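Local atomic coordinates of exoribonuclease II, mitochondrial (Candida glabrata, PDB entry 6F3H), a protein that degrades mitochondrial RNA from the 3' end as the exoribonuclease subunit of the mtEXO degradosome, probably by magnesium-dependent hydrolysis. Residues H561-G573 with P682-L694. The protein carries 1 engineered substitution. Residues are numbered along the deposited sequence; the frame is centred on the assembly and turned at random.
Sequences HKRIHDDNAVVFG and PLPHKMIGNTAYL. With nucleotides of chain C.
V570 and M687, a selenomethionine, are joined by backbone and side chain: V570 N donates to M687 O (2.7 Å, nearly straight at 165°), and V570 CB lies 4.1 Å from M687 SE. Followed outward, M687 CB and then CG pass the ribose of G2 of chain C, with CB 3.1 Å from its O2'. The bend at chi2 (-63°) brings SE to face V570, and the one at chi3 turns CE back to the ribose, 3.6 Å from O4' of G2 of chain C; CE also lies 4.5 Å from F572 CZ. F572 in turn lays one ring face on the G2 base, CE2 being 3.3 Å from C4. One residue on, I688 O accepts R563 NE on a lone pair, in the guanidinium plane; a salt bridge to E610 holds the far end, NH1. H685 NE2 and Y693 OH hydrogen-bond to OP1 of A3 and OP1 of U4 of chain C, respectively, so the 682-694 loop lines the RNA path of the RNB domain. That loop, between strand 677-679 and helix 703-716, meets the C-terminal end of helix 543-567 and the chain leaving it; R563 and I688 both rest on I613 of helix 603-625, and L683 and H685 border strand 632-634.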
ATOM      1  N   HIS A 561       3.329  -8.279 -27.039  1.00 57.33           N
ATOM      2  CA  HIS A 561       4.279  -9.256 -27.553  1.00 57.67           C
ATOM      3  C   HIS A 561       5.695  -8.692 -27.575  1.00 56.59           C
ATOM      4  O   HIS A 561       6.670  -9.422 -27.350  1.00 57.14           O
ATOM      5  CB  HIS A 561       3.837  -9.700 -28.936  1.00 62.13           C
ATOM      6  CG  HIS A 561       4.749 -10.701 -29.563  1.00 72.69           C
ATOM      7  ND1 HIS A 561       5.962 -10.357 -30.121  1.00 73.19           N
ATOM      8  CD2 HIS A 561       4.638 -12.044 -29.695  1.00 75.79           C
ATOM      9  CE1 HIS A 561       6.549 -11.442 -30.593  1.00 74.31           C
ATOM     10  NE2 HIS A 561       5.767 -12.481 -30.344  1.00 76.33           N
ATOM     11  N   LYS A 562       5.815  -7.388 -27.790  1.00 54.75           N
ATOM     12  CA  LYS A 562       7.110  -6.729 -27.775  1.00 55.12           C
ATOM     13  C   LYS A 562       7.696  -6.712 -26.370  1.00 63.89           C
ATOM     14  O   LYS A 562       8.855  -7.095 -26.169  1.00 70.92           O
ATOM     15  CB  LYS A 562       6.954  -5.313 -28.319  1.00 53.60           C
ATOM     16  CG  LYS A 562       8.245  -4.585 -28.623  1.00 58.35           C
ATOM     17  CD  LYS A 562       8.048  -3.497 -29.689  1.00 52.70           C
ATOM     18  N   ARG A 563       6.905  -6.261 -25.387  1.00 62.49           N
ATOM     19  CA  ARG A 563       7.373  -6.136 -24.006  1.00 53.62           C
ATOM     20  C   ARG A 563       7.934  -7.448 -23.500  1.00 53.63           C
ATOM     21  O   ARG A 563       8.936  -7.466 -22.786  1.00 59.07           O
ATOM     22  CB  ARG A 563       6.226  -5.695 -23.105  1.00 51.32           C
ATOM     23  CG  ARG A 563       5.869  -4.215 -23.162  1.00 51.14           C
ATOM     24  CD  ARG A 563       4.809  -3.887 -22.113  1.00 51.51           C
ATOM     25  NE  ARG A 563       5.054  -4.666 -20.904  1.00 58.01           N
ATOM     26  CZ  ARG A 563       4.147  -5.376 -20.239  1.00 58.80           C
ATOM     27  NH1 ARG A 563       2.894  -5.415 -20.647  1.00 48.95           N
ATOM     28  NH2 ARG A 563       4.505  -6.055 -19.152  1.00 69.03           N
ATOM     29  N   ILE A 564       7.300  -8.557 -23.874  1.00 55.16           N
ATOM     30  CA  ILE A 564       7.772  -9.882 -23.484  1.00 55.72           C
ATOM     31  C   ILE A 564       9.087 -10.220 -24.175  1.00 61.76           C
ATOM     32  O   ILE A 564      10.101 -10.467 -23.515  1.00 71.46           O
ATOM     33  CB  ILE A 564       6.708 -10.937 -23.803  1.00 53.02           C
ATOM     34  CG1 ILE A 564       5.474 -10.703 -22.941  1.00 48.30           C
ATOM     35  CG2 ILE A 564       7.295 -12.318 -23.644  1.00 56.00           C
ATOM     36  CD1 ILE A 564       4.410 -11.725 -23.165  1.00 44.56           C
ATOM     37  N   HIS A 565       9.096 -10.250 -25.513  1.00 61.82           N
ATOM     38  CA  HIS A 565      10.271 -10.769 -26.208  1.00 64.96           C
ATOM     39  C   HIS A 565      11.450  -9.814 -26.217  1.00 69.38           C
ATOM     40  O   HIS A 565      12.587 -10.267 -26.399  1.00 69.00           O
ATOM     41  CB  HIS A 565       9.913 -11.151 -27.630  1.00 58.34           C
ATOM     42  CG  HIS A 565       8.991 -12.311 -27.684  1.00 60.76           C
ATOM     43  ND1 HIS A 565       7.682 -12.230 -27.266  1.00 61.50           N
ATOM     44  CD2 HIS A 565       9.197 -13.597 -28.047  1.00 62.56           C
ATOM     45  CE1 HIS A 565       7.108 -13.413 -27.397  1.00 62.40           C
ATOM     46  NE2 HIS A 565       8.007 -14.260 -27.870  1.00 63.98           N
ATOM     47  N   ASP A 566      11.212  -8.529 -25.993  1.00 74.16           N
ATOM     48  CA  ASP A 566      12.238  -7.504 -26.134  1.00 82.16           C
ATOM     49  C   ASP A 566      12.578  -6.779 -24.846  1.00 82.13           C
ATOM     50  O   ASP A 566      13.751  -6.492 -24.603  1.00 83.73           O
ATOM     51  CB  ASP A 566      11.802  -6.480 -27.179  1.00 90.08           C
ATOM     52  CG  ASP A 566      11.506  -7.114 -28.515  1.00 99.94           C
ATOM     53  OD1 ASP A 566      11.304  -8.351 -28.578  1.00106.45           O
ATOM     54  OD2 ASP A 566      11.495  -6.365 -29.510  1.00100.57           O
ATOM     55  N   ASP A 567      11.596  -6.478 -24.005  1.00 81.81           N
ATOM     56  CA  ASP A 567      11.875  -5.845 -22.729  1.00 80.71           C
ATOM     57  C   ASP A 567      11.977  -6.863 -21.621  1.00 73.71           C
ATOM     58  O   ASP A 567      12.169  -6.485 -20.465  1.00 67.74           O
ATOM     59  CB  ASP A 567      10.794  -4.828 -22.377  1.00 90.16           C
ATOM     60  CG  ASP A 567      10.543  -3.860 -23.488  1.00 98.71           C
ATOM     61  OD1 ASP A 567      11.367  -3.850 -24.425  1.00 95.39           O
ATOM     62  OD2 ASP A 567       9.533  -3.121 -23.426  1.00105.33           O
ATOM     63  N   ASN A 568      11.873  -8.142 -21.963  1.00 76.65           N
ATOM     64  CA  ASN A 568      11.867  -9.229 -20.998  1.00 79.29           C
ATOM     65  C   ASN A 568      10.922  -8.912 -19.854  1.00 69.46           C
ATOM     66  O   ASN A 568      11.217  -9.144 -18.682  1.00 73.62           O
ATOM     67  CB  ASN A 568      13.284  -9.508 -20.509  1.00 95.38           C
ATOM     68  CG  ASN A 568      14.235  -9.766 -21.667  1.00112.24           C
ATOM     69  OD1 ASN A 568      13.985 -10.635 -22.514  1.00119.16           O
ATOM     70  ND2 ASN A 568      15.311  -8.987 -21.736  1.00115.48           N
ATOM     71  N   ALA A 569       9.781  -8.335 -20.206  1.00 61.78           N
ATOM     72  CA  ALA A 569       8.755  -8.087 -19.224  1.00 55.09           C
ATOM     73  C   ALA A 569       8.210  -9.413 -18.731  1.00 59.62           C
ATOM     74  O   ALA A 569       8.348 -10.459 -19.372  1.00 59.26           O
ATOM     75  CB  ALA A 569       7.629  -7.230 -19.788  1.00 49.90           C
ATOM     76  N   VAL A 570       7.605  -9.353 -17.555  1.00 63.42           N
ATOM     77  CA  VAL A 570       7.076 -10.515 -16.869  1.00 60.17           C
ATOM     78  C   VAL A 570       5.594 -10.295 -16.631  1.00 64.97           C
ATOM     79  O   VAL A 570       5.192  -9.451 -15.813  1.00 64.30           O
ATOM     80  CB  VAL A 570       7.795 -10.754 -15.551  1.00 55.04           C
ATOM     81  CG1 VAL A 570       7.139 -11.918 -14.848  1.00 56.12           C
ATOM     82  CG2 VAL A 570       9.288 -10.933 -15.787  1.00 52.56           C
ATOM     83  N   VAL A 571       4.784 -11.096 -17.295  1.00 66.54           N
ATOM     84  CA  VAL A 571       3.352 -10.878 -17.346  1.00 68.30           C
ATOM     85  C   VAL A 571       2.625 -12.139 -16.904  1.00 64.01           C
ATOM     86  O   VAL A 571       3.015 -13.256 -17.266  1.00 62.39           O
ATOM     87  CB  VAL A 571       2.934 -10.455 -18.762  1.00 76.16           C
ATOM     88  CG1 VAL A 571       1.545  -9.871 -18.705  1.00 87.67           C
ATOM     89  CG2 VAL A 571       3.949  -9.438 -19.335  1.00 74.31           C
ATOM     90  N   PHE A 572       1.571 -11.965 -16.120  1.00 58.79           N
ATOM     91  CA  PHE A 572       0.989 -13.124 -15.472  1.00 65.85           C
ATOM     92  C   PHE A 572      -0.157 -13.732 -16.250  1.00 70.63           C
ATOM     93  O   PHE A 572      -0.975 -13.037 -16.854  1.00 72.69           O
ATOM     94  CB  PHE A 572       0.477 -12.801 -14.078  1.00 73.67           C
ATOM     95  CG  PHE A 572       1.557 -12.555 -13.084  1.00 70.44           C
ATOM     96  CD1 PHE A 572       2.873 -12.799 -13.405  1.00 64.59           C
ATOM     97  CD2 PHE A 572       1.248 -12.133 -11.809  1.00 69.18           C
ATOM     98  CE1 PHE A 572       3.852 -12.581 -12.492  1.00 60.17           C
ATOM     99  CE2 PHE A 572       2.229 -11.937 -10.881  1.00 66.72           C
ATOM    100  CZ  PHE A 572       3.530 -12.154 -11.224  1.00 62.37           C
ATOM    101  N   GLY A 573      -0.250 -15.050 -16.119  1.00 72.35           N
ATOM    102  CA  GLY A 573      -1.297 -15.905 -16.624  1.00 70.65           C
ATOM    103  C   GLY A 573      -2.626 -15.860 -15.902  1.00 71.59           C
ATOM    104  O   GLY A 573      -3.078 -14.796 -15.460  1.00 67.23           O
ATOM    105  N   PRO A 682      15.198   7.578 -11.295  1.00 58.36           N
ATOM    106  CA  PRO A 682      14.896   6.428 -12.152  1.00 56.17           C
ATOM    107  C   PRO A 682      15.618   5.167 -11.722  1.00 61.20           C
ATOM    108  O   PRO A 682      16.818   5.173 -11.449  1.00 73.69           O
ATOM    109  CB  PRO A 682      15.388   6.886 -13.521  1.00 55.86           C
ATOM    110  CG  PRO A 682      16.370   7.988 -13.219  1.00 58.12           C
ATOM    111  CD  PRO A 682      15.793   8.687 -12.055  1.00 56.75           C
ATOM    112  N   LEU A 683      14.871   4.078 -11.684  1.00 57.94           N
ATOM    113  CA  LEU A 683      15.390   2.744 -11.470  1.00 57.35           C
ATOM    114  C   LEU A 683      14.525   1.834 -12.307  1.00 64.11           C
ATOM    115  O   LEU A 683      13.336   2.119 -12.494  1.00 62.60           O
ATOM    116  CB  LEU A 683      15.324   2.318 -10.000  1.00 54.73           C
ATOM    117  CG  LEU A 683      16.368   3.007  -9.150  1.00 53.11           C
ATOM    118  CD1 LEU A 683      16.102   2.748  -7.703  1.00 50.07           C
ATOM    119  CD2 LEU A 683      17.733   2.508  -9.558  1.00 57.01           C
ATOM    120  N   PRO A 684      15.077   0.759 -12.840  1.00 71.66           N
ATOM    121  CA  PRO A 684      14.258  -0.119 -13.675  1.00 75.18           C
ATOM    122  C   PRO A 684      13.089  -0.695 -12.886  1.00 72.53           C
ATOM    123  O   PRO A 684      13.236  -1.138 -11.743  1.00 75.17           O
ATOM    124  CB  PRO A 684      15.236  -1.214 -14.121  1.00 80.84           C
ATOM    125  CG  PRO A 684      16.464  -1.047 -13.281  1.00 81.36           C
ATOM    126  CD  PRO A 684      16.496   0.370 -12.816  1.00 76.85           C
ATOM    127  N   HIS A 685      11.919  -0.696 -13.523  1.00 68.36           N
ATOM    128  CA  HIS A 685      10.794  -1.501 -13.067  1.00 54.26           C
ATOM    129  C   HIS A 685      10.933  -2.782 -13.862  1.00 52.70           C
ATOM    130  O   HIS A 685      10.474  -2.888 -14.997  1.00 59.46           O
ATOM    131  CB  HIS A 685       9.459  -0.804 -13.285  1.00 42.52           C
ATOM    132  CG  HIS A 685       8.312  -1.496 -12.617  1.00 39.53           C
ATOM    133  ND1 HIS A 685       8.095  -2.852 -12.740  1.00 40.30           N
ATOM    134  CD2 HIS A 685       7.343  -1.035 -11.793  1.00 39.38           C
ATOM    135  CE1 HIS A 685       7.033  -3.197 -12.039  1.00 39.84           C
ATOM    136  NE2 HIS A 685       6.559  -2.113 -11.452  1.00 41.22           N
ATOM    137  N   LYS A 686      11.658  -3.728 -13.278  1.00 50.96           N
ATOM    138  CA  LYS A 686      12.146  -4.904 -13.983  1.00 58.20           C
ATOM    139  C   LYS A 686      11.061  -5.901 -14.346  1.00 71.17           C
ATOM    140  O   LYS A 686      11.421  -6.925 -14.935  1.00 75.84           O
ATOM    141  CB  LYS A 686      13.216  -5.551 -13.137  1.00 56.23           C
ATOM    142  CG  LYS A 686      14.414  -4.641 -13.018  1.00 56.70           C
ATOM    143  CD  LYS A 686      15.565  -5.400 -12.448  1.00 63.77           C
ATOM    144  CE  LYS A 686      16.667  -4.465 -12.034  1.00 71.04           C
ATOM    145  NZ  LYS A 686      17.716  -5.211 -11.289  1.00 74.06           N
HETATM  146  N   MSE A 687       9.787  -5.632 -14.049  1.00 78.19           N
HETATM  147  CA  MSE A 687       8.642  -6.470 -14.501  1.00 81.37           C
HETATM  148  C   MSE A 687       8.023  -6.013 -15.782  1.00 65.79           C
HETATM  149  O   MSE A 687       7.661  -6.797 -16.647  1.00 63.33           O
HETATM  150  CB  MSE A 687       7.502  -6.485 -13.478  1.00 97.94           C
HETATM  151  CG  MSE A 687       7.929  -6.793 -12.094  1.00115.87           C
HETATM  152 SE   MSE A 687       8.658  -8.584 -12.141  1.00128.48          SE
HETATM  153  CE  MSE A 687       7.249  -9.646 -11.323  1.00127.39           C
ATOM    154  N   ILE A 688       7.842  -4.703 -15.837  1.00 59.87           N
ATOM    155  CA  ILE A 688       7.267  -4.075 -17.005  1.00 65.04           C
ATOM    156  C   ILE A 688       8.239  -4.156 -18.166  1.00 69.67           C
ATOM    157  O   ILE A 688       7.835  -4.256 -19.331  1.00 67.40           O
ATOM    158  CB  ILE A 688       6.915  -2.638 -16.609  1.00 59.95           C
ATOM    159  CG1 ILE A 688       5.743  -2.679 -15.643  1.00 53.91           C
ATOM    160  CG2 ILE A 688       6.590  -1.814 -17.814  1.00 61.21           C
ATOM    161  CD1 ILE A 688       5.330  -1.345 -15.175  1.00 52.89           C
ATOM    162  N   GLY A 689       9.526  -4.138 -17.869  1.00 72.93           N
ATOM    163  CA  GLY A 689      10.521  -4.220 -18.899  1.00 78.12           C
ATOM    164  C   GLY A 689      11.893  -4.118 -18.293  1.00 82.23           C
ATOM    165  O   GLY A 689      12.170  -4.702 -17.243  1.00 81.66           O
ATOM    166  N   ASN A 690      12.755  -3.352 -18.937  1.00 85.14           N
ATOM    167  CA  ASN A 690      14.110  -3.169 -18.453  1.00 83.22           C
ATOM    168  C   ASN A 690      14.393  -1.695 -18.313  1.00 80.35           C
ATOM    169  O   ASN A 690      15.525  -1.253 -18.486  1.00 83.98           O
ATOM    170  CB  ASN A 690      15.118  -3.794 -19.406  1.00 85.77           C
ATOM    171  CG  ASN A 690      14.852  -3.411 -20.834  1.00 89.22           C
ATOM    172  OD1 ASN A 690      13.869  -3.841 -21.433  1.00 92.11           O
ATOM    173  ND2 ASN A 690      15.708  -2.558 -21.382  1.00 91.37           N
ATOM    174  N   THR A 691      13.360  -0.909 -18.086  1.00 76.58           N
ATOM    175  CA  THR A 691      13.538   0.524 -18.143  1.00 68.58           C
ATOM    176  C   THR A 691      12.743   1.201 -17.033  1.00 57.56           C
ATOM    177  O   THR A 691      11.874   0.596 -16.391  1.00 52.48           O
ATOM    178  CB  THR A 691      13.183   1.048 -19.537  1.00 69.53           C
ATOM    179  OG1 THR A 691      13.709   2.371 -19.671  1.00 77.00           O
ATOM    180  CG2 THR A 691      11.664   1.022 -19.807  1.00 59.81           C
ATOM    181  N   ALA A 692      13.078   2.470 -16.802  1.00 52.01           N
ATOM    182  CA  ALA A 692      12.373   3.294 -15.835  1.00 56.13           C
ATOM    183  C   ALA A 692      10.879   3.382 -16.162  1.00 62.58           C
ATOM    184  O   ALA A 692      10.448   3.110 -17.279  1.00 64.63           O
ATOM    185  CB  ALA A 692      12.980   4.696 -15.801  1.00 47.42           C
ATOM    186  N   TYR A 693      10.087   3.770 -15.158  1.00 62.00           N
ATOM    187  CA  TYR A 693       8.625   3.805 -15.252  1.00 50.57           C
ATOM    188  C   TYR A 693       8.120   4.932 -14.373  1.00 49.25           C
ATOM    189  O   TYR A 693       8.397   4.936 -13.173  1.00 55.86           O
ATOM    190  CB  TYR A 693       8.034   2.474 -14.804  1.00 42.41           C
ATOM    191  CG  TYR A 693       6.561   2.290 -15.052  1.00 45.56           C
ATOM    192  CD1 TYR A 693       6.101   1.908 -16.305  1.00 48.81           C
ATOM    193  CD2 TYR A 693       5.635   2.406 -14.022  1.00 47.54           C
ATOM    194  CE1 TYR A 693       4.759   1.707 -16.543  1.00 51.15           C
ATOM    195  CE2 TYR A 693       4.286   2.196 -14.247  1.00 51.83           C
ATOM    196  CZ  TYR A 693       3.854   1.845 -15.515  1.00 53.58           C
ATOM    197  OH  TYR A 693       2.514   1.633 -15.767  1.00 53.56           O
ATOM    198  N   LEU A 694       7.391   5.882 -14.946  1.00 42.47           N
ATOM    199  CA  LEU A 694       6.949   7.062 -14.214  1.00 38.62           C
ATOM    200  C   LEU A 694       5.469   7.261 -14.480  1.00 49.53           C
ATOM    201  O   LEU A 694       5.079   7.508 -15.622  1.00 54.80           O
ATOM    202  CB  LEU A 694       7.755   8.290 -14.641  1.00 38.49           C
ATOM    203  CG  LEU A 694       7.465   9.619 -13.942  1.00 48.90           C
ATOM    204  CD1 LEU A 694       8.756  10.237 -13.479  1.00 44.86           C
ATOM    205  CD2 LEU A 694       6.743  10.601 -14.849  1.00 46.11           C
TER
ATOM    206  P     G C   2       3.364  -6.400  -5.605  1.00 66.35           P
ATOM    207  OP1   G C   2       3.864  -5.031  -5.252  1.00 63.39           O
ATOM    208  OP2   G C   2       1.983  -6.913  -5.368  1.00 60.58           O
ATOM    209  O5'   G C   2       3.590  -6.675  -7.147  1.00 65.24           O
ATOM    210  C5'   G C   2       4.894  -6.656  -7.690  1.00 61.12           C
ATOM    211  C4'   G C   2       4.864  -6.730  -9.190  1.00 51.87           C
ATOM    212  O4'   G C   2       4.455  -8.044  -9.622  1.00 46.72           O
ATOM    213  C3'   G C   2       3.896  -5.800  -9.880  1.00 45.67           C
ATOM    214  O3'   G C   2       4.420  -4.496  -9.969  1.00 48.52           O
ATOM    215  C2'   G C   2       3.695  -6.478 -11.224  1.00 48.81           C
ATOM    216  O2'   G C   2       4.774  -6.217 -12.101  1.00 53.21           O
ATOM    217  C1'   G C   2       3.747  -7.948 -10.829  1.00 47.59           C
ATOM    218  N9    G C   2       2.419  -8.440 -10.542  1.00 57.24           N
ATOM    219  C8    G C   2       1.971  -8.638  -9.265  1.00 55.53           C
ATOM    220  N7    G C   2       0.755  -9.071  -9.259  1.00 56.34           N
ATOM    221  C5    G C   2       0.425  -9.143 -10.605  1.00 63.49           C
ATOM    222  C6    G C   2      -0.778  -9.552 -11.187  1.00 78.95           C
ATOM    223  O6    G C   2      -1.770  -9.922 -10.555  1.00 80.74           O
ATOM    224  N1    G C   2      -0.735  -9.492 -12.596  1.00 90.93           N
ATOM    225  C2    G C   2       0.346  -9.084 -13.373  1.00 92.35           C
ATOM    226  N2    G C   2       0.162  -9.111 -14.726  1.00 91.94           N
ATOM    227  N3    G C   2       1.502  -8.691 -12.811  1.00 81.32           N
ATOM    228  C4    G C   2       1.445  -8.754 -11.444  1.00 66.92           C
ATOM    229  P     A C   3       3.435  -3.258  -9.995  1.00 50.17           P
ATOM    230  OP1   A C   3       4.209  -1.989 -10.035  1.00 53.78           O
ATOM    231  OP2   A C   3       2.464  -3.476  -8.923  1.00 45.88           O
ATOM    232  O5'   A C   3       2.649  -3.474 -11.365  1.00 54.57           O
ATOM    233  C5'   A C   3       3.306  -3.332 -12.611  1.00 55.64           C
ATOM    234  C4'   A C   3       2.356  -3.497 -13.773  1.00 61.49           C
ATOM    235  O4'   A C   3       1.913  -4.877 -13.856  1.00 65.04           O
ATOM    236  C3'   A C   3       1.067  -2.685 -13.706  1.00 56.95           C
ATOM    237  O3'   A C   3       1.241  -1.349 -14.133  1.00 49.83           O
ATOM    238  C2'   A C   3       0.115  -3.501 -14.566  1.00 60.03           C
ATOM    239  O2'   A C   3       0.344  -3.293 -15.940  1.00 55.88           O
ATOM    240  C1'   A C   3       0.555  -4.919 -14.218  1.00 66.97           C
ATOM    241  N9    A C   3      -0.170  -5.350 -13.035  1.00 65.33           N
ATOM    242  C8    A C   3       0.182  -5.203 -11.726  1.00 62.26           C
ATOM    243  N7    A C   3      -0.716  -5.665 -10.910  1.00 58.35           N
ATOM    244  C5    A C   3      -1.699  -6.107 -11.761  1.00 61.89           C
ATOM    245  C6    A C   3      -2.915  -6.702 -11.510  1.00 67.31           C
ATOM    246  N6    A C   3      -3.345  -6.956 -10.278  1.00 64.14           N
ATOM    247  N1    A C   3      -3.662  -7.018 -12.593  1.00 75.48           N
ATOM    248  C2    A C   3      -3.200  -6.754 -13.832  1.00 71.39           C
ATOM    249  N3    A C   3      -2.058  -6.190 -14.195  1.00 63.71           N
ATOM    250  C4    A C   3      -1.384  -5.900 -13.082  1.00 63.85           C
ATOM    251  P     U C   4       0.364  -0.175 -13.497  1.00 52.31           P
ATOM    252  OP1   U C   4       0.945   1.133 -13.854  1.00 48.15           O
ATOM    253  OP2   U C   4      -0.011  -0.460 -12.100  1.00 60.01           O
ATOM    254  O5'   U C   4      -0.949  -0.295 -14.344  1.00 51.72           O
ATOM    255  C5'   U C   4      -0.857  -0.348 -15.744  1.00 42.92           C
ATOM    256  C4'   U C   4      -2.217  -0.522 -16.299  1.00 45.36           C
ATOM    257  O4'   U C   4      -2.667  -1.873 -16.033  1.00 52.12           O
ATOM    258  C3'   U C   4      -3.266   0.334 -15.635  1.00 43.47           C
ATOM    259  O3'   U C   4      -3.243   1.683 -16.047  1.00 40.88           O
ATOM    260  C2'   U C   4      -4.542  -0.421 -15.957  1.00 48.79           C
ATOM    261  O2'   U C   4      -4.929  -0.205 -17.303  1.00 53.62           O
ATOM    262  C1'   U C   4      -4.064  -1.869 -15.818  1.00 51.26           C
ATOM    263  N1    U C   4      -4.348  -2.402 -14.465  1.00 54.20           N
ATOM    264  C2    U C   4      -5.578  -3.006 -14.307  1.00 55.65           C
ATOM    265  O2    U C   4      -6.378  -3.125 -15.215  1.00 58.96           O
ATOM    266  N3    U C   4      -5.836  -3.482 -13.054  1.00 53.78           N
ATOM    267  C4    U C   4      -4.998  -3.401 -11.967  1.00 57.32           C
ATOM    268  O4    U C   4      -5.388  -3.887 -10.901  1.00 63.53           O
ATOM    269  C5    U C   4      -3.738  -2.750 -12.202  1.00 51.29           C
ATOM    270  C6    U C   4      -3.461  -2.283 -13.414  1.00 52.07           C
TER
HETATM  271  O   HOH W   1      13.192  -7.637 -17.006  1.00 54.23           O